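Local coordinates for polyprenyl synthetase (Zymomonas mobilis subsp. mobilis, PDB 4KKM), which probably acts as a magnesium-dependent prenyltransferase of the FPP/GGPP synthase family, joining isoprenyl diphosphates head to tail into longer chains, at residues D37-Q45 against E88-C99; L74-F83 against F301-I311. One frame throughout, in Å; residues are numbered along the deposited sequence.

Contact 1 of 2, residues D37-Q45 against E88-C99; sequences DIDRLFAEQ and EAALRVGMAIEC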
ATOM      1  N   ASP B  37      22.519   4.927   7.212  1.00 39.01           N
ATOM      2  CA  ASP B  37      21.583   4.251   8.099  1.00 38.05           C
ATOM      3  C   ASP B  37      20.392   3.671   7.336  1.00 35.12           C
ATOM      4  O   ASP B  37      19.960   2.554   7.612  1.00 36.00           O
ATOM      5  CB  ASP B  37      21.102   5.205   9.189  1.00 36.83           C
ATOM      6  CG  ASP B  37      22.158   5.443  10.254  1.00 44.63           C
ATOM      7  OD1 ASP B  37      22.919   4.495  10.550  1.00 44.20           O
ATOM      8  OD2 ASP B  37      22.226   6.570  10.793  1.00 45.47           O
ATOM      9  N   ILE B  38      19.867   4.438   6.386  1.00 32.12           N
ATOM     10  CA  ILE B  38      18.714   3.996   5.604  1.00 30.75           C
ATOM     11  C   ILE B  38      19.100   2.807   4.732  1.00 32.23           C
ATOM     12  O   ILE B  38      18.322   1.870   4.594  1.00 31.92           O
ATOM     13  CB  ILE B  38      18.099   5.153   4.771  1.00 29.24           C
ATOM     14  CG1 ILE B  38      17.451   6.175   5.709  1.00 33.00           C
ATOM     15  CG2 ILE B  38      17.051   4.631   3.767  1.00 25.94           C
ATOM     16  CD1 ILE B  38      16.321   5.598   6.559  1.00 30.28           C
ATOM     17  N   ASP B  39      20.315   2.823   4.177  1.00 33.36           N
ATOM     18  CA  ASP B  39      20.816   1.661   3.425  1.00 36.52           C
ATOM     19  C   ASP B  39      20.926   0.410   4.300  1.00 36.87           C
ATOM     20  O   ASP B  39      20.518  -0.684   3.891  1.00 31.77           O
ATOM     21  CB  ASP B  39      22.168   1.950   2.761  1.00 38.07           C
ATOM     22  CG  ASP B  39      22.029   2.665   1.427  1.00 39.81           C
ATOM     23  OD1 ASP B  39      20.898   2.789   0.913  1.00 36.88           O
ATOM     24  OD2 ASP B  39      23.061   3.099   0.879  1.00 42.49           O
ATOM     25  N   ARG B  40      21.485   0.573   5.495  1.00 37.23           N
ATOM     26  CA  ARG B  40      21.569  -0.522   6.456  1.00 39.60           C
ATOM     27  C   ARG B  40      20.188  -1.075   6.794  1.00 33.87           C
ATOM     28  O   ARG B  40      19.979  -2.288   6.819  1.00 38.18           O
ATOM     29  CB  ARG B  40      22.256  -0.068   7.748  1.00 46.48           C
ATOM     30  CG  ARG B  40      21.985  -1.004   8.928  1.00 51.90           C
ATOM     31  CD  ARG B  40      22.718  -0.589  10.197  1.00 57.49           C
ATOM     32  NE  ARG B  40      22.314   0.736  10.667  1.00 56.40           N
ATOM     33  CZ  ARG B  40      21.259   0.971  11.442  1.00 55.31           C
ATOM     34  NH1 ARG B  40      20.487  -0.031  11.841  1.00 56.63           N
ATOM     35  NH2 ARG B  40      20.976   2.209  11.817  1.00 51.17           N
ATOM     36  N   LEU B  41      19.247  -0.176   7.055  1.00 31.72           N
ATOM     37  CA  LEU B  41      17.917  -0.580   7.491  1.00 30.37           C
ATOM     38  C   LEU B  41      17.143  -1.327   6.396  1.00 30.17           C
ATOM     39  O   LEU B  41      16.483  -2.333   6.670  1.00 30.79           O
ATOM     40  CB  LEU B  41      17.138   0.640   8.005  1.00 29.04           C
ATOM     41  CG  LEU B  41      17.678   1.221   9.314  1.00 38.43           C
ATOM     42  CD1 LEU B  41      17.036   2.567   9.628  1.00 37.03           C
ATOM     43  CD2 LEU B  41      17.461   0.242  10.458  1.00 39.48           C
ATOM     44  N   PHE B  42      17.227  -0.842   5.161  1.00 27.31           N
ATOM     45  CA  PHE B  42      16.562  -1.517   4.050  1.00 28.09           C
ATOM     46  C   PHE B  42      17.167  -2.897   3.816  1.00 27.76           C
ATOM     47  O   PHE B  42      16.446  -3.866   3.577  1.00 27.33           O
ATOM     48  CB  PHE B  42      16.642  -0.687   2.764  1.00 33.89           C
ATOM     49  CG  PHE B  42      15.453   0.211   2.534  1.00 28.25           C
ATOM     50  CD1 PHE B  42      14.176  -0.315   2.438  1.00 29.83           C
ATOM     51  CD2 PHE B  42      15.621   1.579   2.399  1.00 23.33           C
ATOM     52  CE1 PHE B  42      13.083   0.511   2.213  1.00 23.30           C
ATOM     53  CE2 PHE B  42      14.538   2.408   2.170  1.00 24.81           C
ATOM     54  CZ  PHE B  42      13.266   1.872   2.081  1.00 25.03           C
ATOM     55  N   ALA B  43      18.493  -2.981   3.895  1.00 30.08           N
ATOM     56  CA  ALA B  43      19.196  -4.241   3.675  1.00 34.96           C
ATOM     57  C   ALA B  43      18.740  -5.288   4.680  1.00 38.11           C
ATOM     58  O   ALA B  43      18.525  -6.446   4.328  1.00 34.14           O
ATOM     59  CB  ALA B  43      20.708  -4.036   3.771  1.00 37.48           C
ATOM     60  N   GLU B  44      18.580  -4.864   5.931  1.00 34.44           N
ATOM     61  CA  GLU B  44      18.149  -5.749   7.004  1.00 36.66           C
ATOM     62  C   GLU B  44      16.681  -6.142   6.874  1.00 33.83           C
ATOM     63  O   GLU B  44      16.282  -7.241   7.265  1.00 32.17           O
ATOM     64  CB  GLU B  44      18.387  -5.076   8.357  1.00 44.49           C
ATOM     65  CG  GLU B  44      17.997  -5.914   9.561  1.00 55.47           C
ATOM     66  CD  GLU B  44      18.435  -5.281  10.871  1.00 67.76           C
ATOM     67  OE1 GLU B  44      18.430  -4.032  10.965  1.00 69.44           O
ATOM     68  OE2 GLU B  44      18.796  -6.034  11.803  1.00 72.20           O
ATOM     69  N   GLN B  45      15.883  -5.230   6.328  1.00 29.26           N
ATOM     70  CA  GLN B  45      14.453  -5.439   6.167  1.00 29.23           C
ATOM     71  C   GLN B  45      14.139  -6.342   4.977  1.00 32.15           C
ATOM     72  O   GLN B  45      13.032  -6.876   4.864  1.00 30.94           O
ATOM     73  CB  GLN B  45      13.752  -4.087   5.979  1.00 24.63           C
ATOM     74  CG  GLN B  45      12.257  -4.114   6.210  1.00 28.99           C
ATOM     75  CD  GLN B  45      11.904  -4.361   7.658  1.00 34.35           C
ATOM     76  OE1 GLN B  45      12.518  -3.797   8.562  1.00 36.86           O
ATOM     77  NE2 GLN B  45      10.919  -5.220   7.890  1.00 36.34           N
ATOM     78  N   GLU B  88      16.986   5.667  16.548  1.00 43.72           N
ATOM     79  CA  GLU B  88      16.770   4.507  15.689  1.00 42.67           C
ATOM     80  C   GLU B  88      15.301   4.395  15.278  1.00 36.32           C
ATOM     81  O   GLU B  88      14.988   4.046  14.140  1.00 38.38           O
ATOM     82  CB  GLU B  88      17.255   3.220  16.372  1.00 47.37           C
ATOM     83  CG  GLU B  88      17.119   1.952  15.518  1.00 47.86           C
ATOM     84  CD  GLU B  88      18.195   1.816  14.440  1.00 53.49           C
ATOM     85  OE1 GLU B  88      19.004   2.750  14.255  1.00 54.05           O
ATOM     86  OE2 GLU B  88      18.233   0.759  13.773  1.00 54.82           O
ATOM     87  N   ALA B  89      14.403   4.692  16.211  1.00 38.06           N
ATOM     88  CA  ALA B  89      12.975   4.691  15.918  1.00 38.51           C
ATOM     89  C   ALA B  89      12.652   5.720  14.836  1.00 37.93           C
ATOM     90  O   ALA B  89      11.936   5.418  13.880  1.00 32.98           O
ATOM     91  CB  ALA B  89      12.182   4.980  17.173  1.00 39.42           C
ATOM     92  N   ALA B  90      13.181   6.933  14.996  1.00 35.78           N
ATOM     93  CA  ALA B  90      13.024   7.982  13.987  1.00 32.96           C
ATOM     94  C   ALA B  90      13.504   7.508  12.617  1.00 32.59           C
ATOM     95  O   ALA B  90      12.833   7.718  11.603  1.00 29.09           O
ATOM     96  CB  ALA B  90      13.772   9.248  14.410  1.00 33.53           C
ATOM     97  N   LEU B  91      14.659   6.849  12.592  1.00 32.61           N
ATOM     98  CA  LEU B  91      15.186   6.305  11.345  1.00 31.98           C
ATOM     99  C   LEU B  91      14.257   5.263  10.713  1.00 30.29           C
ATOM    100  O   LEU B  91      14.124   5.207   9.490  1.00 27.79           O
ATOM    101  CB  LEU B  91      16.581   5.709  11.561  1.00 31.26           C
ATOM    102  CG  LEU B  91      17.739   6.710  11.635  1.00 36.46           C
ATOM    103  CD1 LEU B  91      18.990   6.035  12.196  1.00 39.11           C
ATOM    104  CD2 LEU B  91      18.006   7.306  10.257  1.00 33.50           C
ATOM    105  N   ARG B  92      13.618   4.437  11.537  1.00 31.69           N
ATOM    106  CA  ARG B  92      12.697   3.422  11.014  1.00 29.03           C
ATOM    107  C   ARG B  92      11.450   4.059  10.400  1.00 31.38           C
ATOM    108  O   ARG B  92      10.920   3.575   9.396  1.00 30.69           O
ATOM    109  CB  ARG B  92      12.293   2.427  12.109  1.00 28.32           C
ATOM    110  CG  ARG B  92      13.443   1.572  12.638  1.00 30.29           C
ATOM    111  CD  ARG B  92      12.932   0.317  13.342  1.00 29.97           C
ATOM    112  NE  ARG B  92      12.193  -0.526  12.407  1.00 35.35           N
ATOM    113  CZ  ARG B  92      12.756  -1.369  11.544  1.00 40.41           C
ATOM    114  NH1 ARG B  92      14.076  -1.509  11.506  1.00 40.99           N
ATOM    115  NH2 ARG B  92      11.992  -2.077  10.720  1.00 33.76           N
ATOM    116  N   VAL B  93      10.974   5.135  11.014  1.00 26.31           N
ATOM    117  CA  VAL B  93       9.881   5.903  10.422  1.00 23.59           C
ATOM    118  C   VAL B  93      10.370   6.509   9.108  1.00 25.21           C
ATOM    119  O   VAL B  93       9.635   6.554   8.123  1.00 23.78           O
ATOM    120  CB  VAL B  93       9.362   7.000  11.385  1.00 26.28           C
ATOM    121  CG1 VAL B  93       8.315   7.917  10.695  1.00 23.06           C
ATOM    122  CG2 VAL B  93       8.804   6.363  12.667  1.00 29.39           C
ATOM    123  N   GLY B  94      11.623   6.952   9.096  1.00 25.76           N
ATOM    124  CA  GLY B  94      12.246   7.414   7.871  1.00 25.96           C
ATOM    125  C   GLY B  94      12.228   6.322   6.810  1.00 25.70           C
ATOM    126  O   GLY B  94      11.897   6.583   5.652  1.00 23.29           O
ATOM    127  N   MET B  95      12.565   5.094   7.191  1.00 28.85           N
ATOM    128  CA  MET B  95      12.510   3.991   6.227  1.00 25.52           C
ATOM    129  C   MET B  95      11.099   3.811   5.673  1.00 22.68           C
ATOM    130  O   MET B  95      10.918   3.607   4.472  1.00 25.25           O
ATOM    131  CB  MET B  95      13.004   2.667   6.819  1.00 25.89           C
ATOM    132  CG  MET B  95      12.826   1.480   5.865  1.00 23.32           C
ATOM    133  SD  MET B  95      13.774   0.006   6.318  1.00 26.68           S
ATOM    134  CE  MET B  95      13.214  -0.258   8.002  1.00 28.40           C
ATOM    135  N   ALA B  96      10.106   3.890   6.557  1.00 23.45           N
ATOM    136  CA  ALA B  96       8.710   3.719   6.159  1.00 23.29           C
ATOM    137  C   ALA B  96       8.275   4.735   5.100  1.00 22.54           C
ATOM    138  O   ALA B  96       7.645   4.359   4.112  1.00 19.58           O
ATOM    139  CB  ALA B  96       7.787   3.787   7.380  1.00 24.15           C
ATOM    140  N   ILE B  97       8.598   6.015   5.297  1.00 21.71           N
ATOM    141  CA  ILE B  97       8.194   7.029   4.320  1.00 21.87           C
ATOM    142  C   ILE B  97       8.980   6.834   3.029  1.00 24.65           C
ATOM    143  O   ILE B  97       8.472   7.073   1.929  1.00 22.13           O
ATOM    144  CB  ILE B  97       8.316   8.502   4.862  1.00 21.32           C
ATOM    145  CG1 ILE B  97       7.738   9.513   3.859  1.00 21.97           C
ATOM    146  CG2 ILE B  97       9.761   8.864   5.198  1.00 23.35           C
ATOM    147  CD1 ILE B  97       6.275   9.263   3.525  1.00 22.82           C
ATOM    148  N   GLU B  98      10.214   6.367   3.164  1.00 21.20           N
ATOM    149  CA  GLU B  98      11.053   6.135   1.995  1.00 24.93           C
ATOM    150  C   GLU B  98      10.522   4.953   1.185  1.00 23.60           C
ATOM    151  O   GLU B  98      10.694   4.905  -0.028  1.00 24.12           O
ATOM    152  CB  GLU B  98      12.520   5.934   2.403  1.00 27.43           C
ATOM    153  CG  GLU B  98      13.515   5.887   1.243  1.00 24.21           C
ATOM    154  CD  GLU B  98      13.737   7.231   0.544  1.00 27.30           C
ATOM    155  OE1 GLU B  98      13.049   8.228   0.858  1.00 24.22           O
ATOM    156  OE2 GLU B  98      14.612   7.282  -0.345  1.00 29.84           O
ATOM    157  N   CYS B  99       9.855   4.013   1.852  1.00 21.54           N
ATOM    158  CA  CYS B  99       9.172   2.938   1.136  1.00 23.29           C
ATOM    159  C   CYS B  99       8.140   3.490   0.162  1.00 20.33           C
ATOM    160  O   CYS B  99       8.060   3.058  -0.988  1.00 21.33           O
ATOM    161  CB  CYS B  99       8.479   1.981   2.103  1.00 21.57           C
ATOM    162  SG  CYS B  99       9.584   0.820   2.919  1.00 23.49           S
TER
HETATM  163  O   HOH W   1      15.574  -2.984   9.165  1.00 33.44           O

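Contact 2 of 2, residues L74-F83 against F301-I311; sequences LLVVATCALF and FGSEADYLRSI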
ATOM      1  N   LEU B  74      15.554  12.213   5.982  1.00 28.21           N
ATOM      2  CA  LEU B  74      16.282  13.321   6.590  1.00 27.74           C
ATOM      3  C   LEU B  74      15.330  14.263   7.329  1.00 27.79           C
ATOM      4  O   LEU B  74      15.623  14.715   8.436  1.00 29.89           O
ATOM      5  CB  LEU B  74      17.072  14.091   5.527  1.00 28.97           C
ATOM      6  CG  LEU B  74      17.799  15.348   6.007  1.00 32.26           C
ATOM      7  CD1 LEU B  74      18.933  14.981   6.966  1.00 30.75           C
ATOM      8  CD2 LEU B  74      18.310  16.155   4.816  1.00 37.13           C
ATOM      9  N   LEU B  75      14.189  14.553   6.712  1.00 28.08           N
ATOM     10  CA  LEU B  75      13.178  15.401   7.346  1.00 25.20           C
ATOM     11  C   LEU B  75      12.608  14.764   8.608  1.00 25.15           C
ATOM     12  O   LEU B  75      12.384  15.447   9.608  1.00 29.71           O
ATOM     13  CB  LEU B  75      12.042  15.704   6.365  1.00 24.17           C
ATOM     14  CG  LEU B  75      12.379  16.704   5.256  1.00 25.20           C
ATOM     15  CD1 LEU B  75      11.283  16.710   4.198  1.00 27.38           C
ATOM     16  CD2 LEU B  75      12.577  18.093   5.848  1.00 26.37           C
ATOM     17  N   VAL B  76      12.352  13.460   8.558  1.00 24.52           N
ATOM     18  CA  VAL B  76      11.875  12.749   9.738  1.00 28.16           C
ATOM     19  C   VAL B  76      12.893  12.851  10.871  1.00 30.78           C
ATOM     20  O   VAL B  76      12.552  13.233  11.995  1.00 29.86           O
ATOM     21  CB  VAL B  76      11.592  11.260   9.439  1.00 26.41           C
ATOM     22  CG1 VAL B  76      11.303  10.508  10.737  1.00 25.47           C
ATOM     23  CG2 VAL B  76      10.428  11.130   8.466  1.00 24.87           C
ATOM     24  N   VAL B  77      14.143  12.524  10.559  1.00 29.76           N
ATOM     25  CA  VAL B  77      15.221  12.547  11.546  1.00 31.44           C
ATOM     26  C   VAL B  77      15.396  13.951  12.133  1.00 32.08           C
ATOM     27  O   VAL B  77      15.498  14.117  13.354  1.00 33.86           O
ATOM     28  CB  VAL B  77      16.559  12.046  10.940  1.00 31.90           C
ATOM     29  CG1 VAL B  77      17.727  12.371  11.863  1.00 34.76           C
ATOM     30  CG2 VAL B  77      16.496  10.543  10.643  1.00 28.68           C
ATOM     31  N   ALA B  78      15.405  14.962  11.268  1.00 31.90           N
ATOM     32  CA  ALA B  78      15.597  16.342  11.714  1.00 32.08           C
ATOM     33  C   ALA B  78      14.412  16.879  12.514  1.00 32.82           C
ATOM     34  O   ALA B  78      14.578  17.759  13.357  1.00 35.30           O
ATOM     35  CB  ALA B  78      15.899  17.269  10.530  1.00 32.99           C
ATOM     36  N   THR B  79      13.216  16.373  12.240  1.00 29.97           N
ATOM     37  CA  THR B  79      12.049  16.806  13.000  1.00 30.78           C
ATOM     38  C   THR B  79      11.991  16.095  14.351  1.00 30.42           C
ATOM     39  O   THR B  79      11.729  16.718  15.378  1.00 31.77           O
ATOM     40  CB  THR B  79      10.729  16.585  12.231  1.00 31.56           C
ATOM     41  OG1 THR B  79      10.831  17.179  10.934  1.00 26.88           O
ATOM     42  CG2 THR B  79       9.566  17.233  12.984  1.00 28.59           C
ATOM     43  N   CYS B  80      12.246  14.788  14.355  1.00 34.05           N
ATOM     44  CA  CYS B  80      12.296  14.044  15.614  1.00 37.60           C
ATOM     45  C   CYS B  80      13.359  14.609  16.557  1.00 40.34           C
ATOM     46  O   CYS B  80      13.212  14.561  17.783  1.00 43.30           O
ATOM     47  CB  CYS B  80      12.530  12.555  15.363  1.00 33.42           C
ATOM     48  SG  CYS B  80      11.100  11.723  14.665  1.00 36.99           S
ATOM     49  N   ALA B  81      14.418  15.161  15.972  1.00 40.46           N
ATOM     50  CA  ALA B  81      15.498  15.780  16.733  1.00 43.21           C
ATOM     51  C   ALA B  81      15.038  16.982  17.563  1.00 45.42           C
ATOM     52  O   ALA B  81      15.696  17.358  18.534  1.00 48.65           O
ATOM     53  CB  ALA B  81      16.636  16.186  15.801  1.00 42.22           C
ATOM     54  N   LEU B  82      13.916  17.589  17.183  1.00 39.64           N
ATOM     55  CA  LEU B  82      13.376  18.727  17.932  1.00 39.72           C
ATOM     56  C   LEU B  82      12.956  18.308  19.328  1.00 39.59           C
ATOM     57  O   LEU B  82      12.969  19.100  20.265  1.00 41.40           O
ATOM     58  CB  LEU B  82      12.146  19.309  17.232  1.00 37.33           C
ATOM     59  CG  LEU B  82      12.315  19.862  15.823  1.00 39.82           C
ATOM     60  CD1 LEU B  82      10.964  20.280  15.235  1.00 36.78           C
ATOM     61  CD2 LEU B  82      13.262  21.024  15.880  1.00 35.74           C
ATOM     62  N   PHE B  83      12.545  17.055  19.446  1.00 42.83           N
ATOM     63  CA  PHE B  83      11.987  16.552  20.684  1.00 47.77           C
ATOM     64  C   PHE B  83      12.901  15.431  21.162  1.00 52.83           C
ATOM     65  O   PHE B  83      13.998  15.270  20.628  1.00 60.26           O
ATOM     66  CB  PHE B  83      10.551  16.107  20.414  1.00 41.05           C
ATOM     67  CG  PHE B  83       9.797  17.080  19.531  1.00 41.29           C
ATOM     68  CD1 PHE B  83       9.607  18.389  19.946  1.00 43.01           C
ATOM     69  CD2 PHE B  83       9.320  16.702  18.283  1.00 38.17           C
ATOM     70  CE1 PHE B  83       8.935  19.306  19.149  1.00 44.01           C
ATOM     71  CE2 PHE B  83       8.644  17.616  17.472  1.00 37.94           C
ATOM     72  CZ  PHE B  83       8.455  18.918  17.906  1.00 35.75           C
ATOM     73  N   PHE B 301      11.386  27.312  18.232  1.00 42.06           N
ATOM     74  CA  PHE B 301      12.402  26.337  18.621  1.00 41.87           C
ATOM     75  C   PHE B 301      13.780  26.976  18.717  1.00 44.56           C
ATOM     76  O   PHE B 301      14.080  27.946  18.019  1.00 42.41           O
ATOM     77  CB  PHE B 301      12.460  25.166  17.632  1.00 41.38           C
ATOM     78  CG  PHE B 301      11.145  24.473  17.430  1.00 42.60           C
ATOM     79  CD1 PHE B 301      10.625  23.646  18.412  1.00 43.01           C
ATOM     80  CD2 PHE B 301      10.433  24.641  16.256  1.00 40.60           C
ATOM     81  CE1 PHE B 301       9.411  23.006  18.230  1.00 41.40           C
ATOM     82  CE2 PHE B 301       9.219  24.001  16.063  1.00 42.91           C
ATOM     83  CZ  PHE B 301       8.708  23.181  17.054  1.00 43.81           C
ATOM     84  N   GLY B 302      14.620  26.411  19.581  1.00 46.99           N
ATOM     85  CA  GLY B 302      16.003  26.829  19.695  1.00 50.52           C
ATOM     86  C   GLY B 302      16.877  26.208  18.619  1.00 49.65           C
ATOM     87  O   GLY B 302      16.413  25.918  17.516  1.00 44.67           O
ATOM     88  N   SER B 303      18.146  25.994  18.944  1.00 50.51           N
ATOM     89  CA  SER B 303      19.110  25.490  17.970  1.00 51.51           C
ATOM     90  C   SER B 303      18.800  24.074  17.488  1.00 47.88           C
ATOM     91  O   SER B 303      19.324  23.633  16.463  1.00 49.91           O
ATOM     92  CB  SER B 303      20.524  25.539  18.552  1.00 54.20           C
ATOM     93  OG  SER B 303      20.672  24.583  19.585  1.00 56.84           O
ATOM     94  N   GLU B 304      17.946  23.360  18.218  1.00 41.40           N
ATOM     95  CA  GLU B 304      17.572  22.003  17.829  1.00 43.85           C
ATOM     96  C   GLU B 304      16.879  21.977  16.461  1.00 42.91           C
ATOM     97  O   GLU B 304      16.787  20.928  15.820  1.00 41.54           O
ATOM     98  CB  GLU B 304      16.693  21.342  18.903  1.00 44.55           C
ATOM     99  CG  GLU B 304      15.322  21.979  19.101  1.00 45.86           C
ATOM    100  CD  GLU B 304      15.349  23.206  19.997  1.00 50.88           C
ATOM    101  OE1 GLU B 304      16.453  23.672  20.355  1.00 53.21           O
ATOM    102  OE2 GLU B 304      14.258  23.700  20.351  1.00 47.44           O
ATOM    103  N   ALA B 305      16.414  23.140  16.014  1.00 39.71           N
ATOM    104  CA  ALA B 305      15.723  23.257  14.732  1.00 41.06           C
ATOM    105  C   ALA B 305      16.649  23.682  13.597  1.00 37.18           C
ATOM    106  O   ALA B 305      16.192  23.927  12.482  1.00 36.09           O
ATOM    107  CB  ALA B 305      14.551  24.235  14.853  1.00 37.93           C
ATOM    108  N   ASP B 306      17.947  23.768  13.874  1.00 40.67           N
ATOM    109  CA  ASP B 306      18.902  24.237  12.867  1.00 41.71           C
ATOM    110  C   ASP B 306      18.976  23.340  11.627  1.00 40.20           C
ATOM    111  O   ASP B 306      19.185  23.830  10.517  1.00 41.29           O
ATOM    112  CB  ASP B 306      20.297  24.441  13.467  1.00 43.93           C
ATOM    113  CG  ASP B 306      20.424  25.759  14.212  1.00 51.78           C
ATOM    114  OD1 ASP B 306      19.551  26.640  14.031  1.00 49.50           O
ATOM    115  OD2 ASP B 306      21.404  25.918  14.969  1.00 51.74           O
ATOM    116  N   TYR B 307      18.798  22.034  11.812  1.00 42.99           N
ATOM    117  CA  TYR B 307      18.801  21.105  10.685  1.00 39.89           C
ATOM    118  C   TYR B 307      17.669  21.400   9.714  1.00 36.03           C
ATOM    119  O   TYR B 307      17.892  21.532   8.509  1.00 37.36           O
ATOM    120  CB  TYR B 307      18.727  19.658  11.170  1.00 43.42           C
ATOM    121  CG  TYR B 307      19.995  19.202  11.843  1.00 52.34           C
ATOM    122  CD1 TYR B 307      21.193  19.149  11.139  1.00 55.59           C
ATOM    123  CD2 TYR B 307      20.003  18.834  13.182  1.00 56.95           C
ATOM    124  CE1 TYR B 307      22.361  18.737  11.744  1.00 58.18           C
ATOM    125  CE2 TYR B 307      21.169  18.423  13.800  1.00 61.23           C
ATOM    126  CZ  TYR B 307      22.344  18.372  13.075  1.00 62.90           C
ATOM    127  OH  TYR B 307      23.506  17.961  13.682  1.00 67.49           O
ATOM    128  N   LEU B 308      16.454  21.507  10.242  1.00 36.21           N
ATOM    129  CA  LEU B 308      15.300  21.890   9.435  1.00 34.69           C
ATOM    130  C   LEU B 308      15.504  23.247   8.762  1.00 35.07           C
ATOM    131  O   LEU B 308      15.130  23.436   7.607  1.00 33.80           O
ATOM    132  CB  LEU B 308      14.028  21.906  10.286  1.00 32.67           C
ATOM    133  CG  LEU B 308      13.448  20.535  10.650  1.00 29.13           C
ATOM    134  CD1 LEU B 308      12.205  20.700  11.519  1.00 31.93           C
ATOM    135  CD2 LEU B 308      13.145  19.696   9.394  1.00 27.75           C
ATOM    136  N   ARG B 309      16.098  24.187   9.487  1.00 38.25           N
ATOM    137  CA  ARG B 309      16.390  25.501   8.918  1.00 40.93           C
ATOM    138  C   ARG B 309      17.342  25.391   7.723  1.00 39.47           C
ATOM    139  O   ARG B 309      17.079  25.955   6.662  1.00 38.85           O
ATOM    140  CB  ARG B 309      16.937  26.457   9.989  1.00 38.42           C
ATOM    141  CG  ARG B 309      15.909  26.835  11.057  1.00 36.96           C
ATOM    142  CD  ARG B 309      16.447  27.847  12.071  1.00 40.83           C
ATOM    143  NE  ARG B 309      15.451  28.141  13.104  1.00 40.16           N
ATOM    144  CZ  ARG B 309      15.557  27.786  14.383  1.00 42.98           C
ATOM    145  NH1 ARG B 309      16.632  27.140  14.816  1.00 42.87           N
ATOM    146  NH2 ARG B 309      14.587  28.094  15.233  1.00 43.97           N
ATOM    147  N   SER B 310      18.433  24.643   7.899  1.00 41.25           N
ATOM    148  CA  SER B 310      19.402  24.407   6.828  1.00 43.45           C
ATOM    149  C   SER B 310      18.785  23.696   5.629  1.00 43.34           C
ATOM    150  O   SER B 310      19.103  24.006   4.478  1.00 40.05           O
ATOM    151  CB  SER B 310      20.583  23.584   7.344  1.00 44.74           C
ATOM    152  OG  SER B 310      21.381  24.350   8.223  1.00 51.27           O
ATOM    153  N   ILE B 311      17.911  22.733   5.909  1.00 39.61           N
ATOM    154  CA  ILE B 311      17.269  21.962   4.856  1.00 37.62           C
ATOM    155  C   ILE B 311      16.438  22.875   3.969  1.00 38.29           C
ATOM    156  O   ILE B 311      16.506  22.779   2.748  1.00 37.52           O
ATOM    157  CB  ILE B 311      16.404  20.814   5.430  1.00 38.62           C
ATOM    158  CG1 ILE B 311      17.305  19.712   5.987  1.00 39.17           C
ATOM    159  CG2 ILE B 311      15.463  20.255   4.362  1.00 35.21           C
ATOM    160  CD1 ILE B 311      16.576  18.717   6.859  1.00 39.65           C
TER
HETATM  161  O   HOH W   2      16.066  20.308  13.156  1.00 36.69           O
HETATM  162  O   HOH W   3      11.918  21.413  21.151  1.00 48.40           O

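Contact 1 of 2, residues D37-Q45 against E88-C99
F42 and M95 meet in a Met-aromatic contact where two helices of the all-alpha isoprenoid synthase fold cross. The short helical segments pass at -73°, with axes 9.8 Å apart. The tightly packed part centres on M95. Its CG lies over one face of the F42 ring, 3.8 Å from F42 CE1, and its SD sits over the same ring. M95 CG is anti to the backbone N (chi1 174°), which carries the thioether across the ring. C99 SG approaches the ring edge, 3.6 Å from F42 CE1, and E98 CG meets the edge at CE2. The E98 carboxylate turns elsewhere and forms a salt bridge with R70. L41 is a knob in the hole formed by E88, L91, R92 and M95. Its CD1 packs on L91 CB at 3.7 Å, while CD2 passes beside E88 OE2. I38 CD1 lies against the backbone of L91, G94 and M95, where the glycine leaves the helix surface low. P73 of helix 71-80 covers I38 from outside this pair.

The network of D37, R40 and E88 is polar and more exposed. R40 grips E88 end-on, NH1 to OE2 and NH2 to OE1, both on syn lone pairs. The two flat groups are nearly coplanar. R40 NH2 also bonds D37 OD1, from above that carboxylate, so a single nitrogen is shared between two acids. This probably steadies the guanidinium and offsets the two negative charges. Separately, at the C-terminal end of 37-45, the buried R92 reaches Q45. A water there donates to L41 O and Q45 OE1 and accepts from R92 NH1. The direct bond, R92 NH2 to Q45 OE1, is 2.8 Å long, with its donor tilted 34° from the amide carbonyl plane.

Contact 2 of 2, residues L74-F83 against F301-I311
L82 and L308 lead the apolar contacts, which make up most of this interface. L82 CD2 presses on A305, 3.6 Å from A305 CB, and its CD1 meets L308 CD1. The other branch of L308 packs against helix 74-80: L308 CD2 lies 3.8 Å from A78 CB and also touches L75 CD2 and T79 OG1. The small A78 lets Y307 come close, CB to CB. Further along, L74 and I311 meet tip to tip, with I311 CD1 3.7 Å from L74 CG. L74 CG stands anti to the backbone N (chi1 175°), which carries it toward I311, and CG and CD2 both touch I311 CD1.

Aromatic contacts close the other end. L82 CD1 makes a CH-pi contact over one face of the F301 ring, 4.2 Å from its centroid. F83 CE1 touches F301 CE1 obliquely.

The pairing joins two parts of the all-helical prenyltransferase fold that are far apart in sequence. Near the C-terminus, helix 306-314 runs roughly antiparallel to helix 71-80, at 144° between the short segments. Helix 208-221 also packs on L75 and T79.

Polar links across the interface are made by water. One water donates to A78 O and E304 O and accepts from L308 N. Within the segments, T79 OG1 bonds L75 O at 2.7 Å. The backbone N of the same threonine reaches that oxygen from the opposite face. R309 ties the loop at F301 and G302 back to its helix: NH2 bonds F301 O, while NH1 bonds G302 O and makes a salt bridge with D306 OD1, 3.1 Å away.

Overall arrangement
Both contacts are largely buried, and both lie away from the calcium site at D108 and D114. Their centres are about 18 Å apart. They share no segment, but helices 71-80 and 87-109 are consecutive in the chain and pack together: V76 meets A90 and G94, and V77 meets L91. Helix 24-45 also serves both, supplying 37-45 to contact 1 and touching L74 and Y307 of contact 2 through M30. Contact 1 packs aliphatic side chains and two sulfurs with an aromatic ring, and has a salt-bridge network at its exposed margin. Contact 2 is mainly aliphatic, with aromatic rings at one end, and no direct hydrogen bond joins its segments.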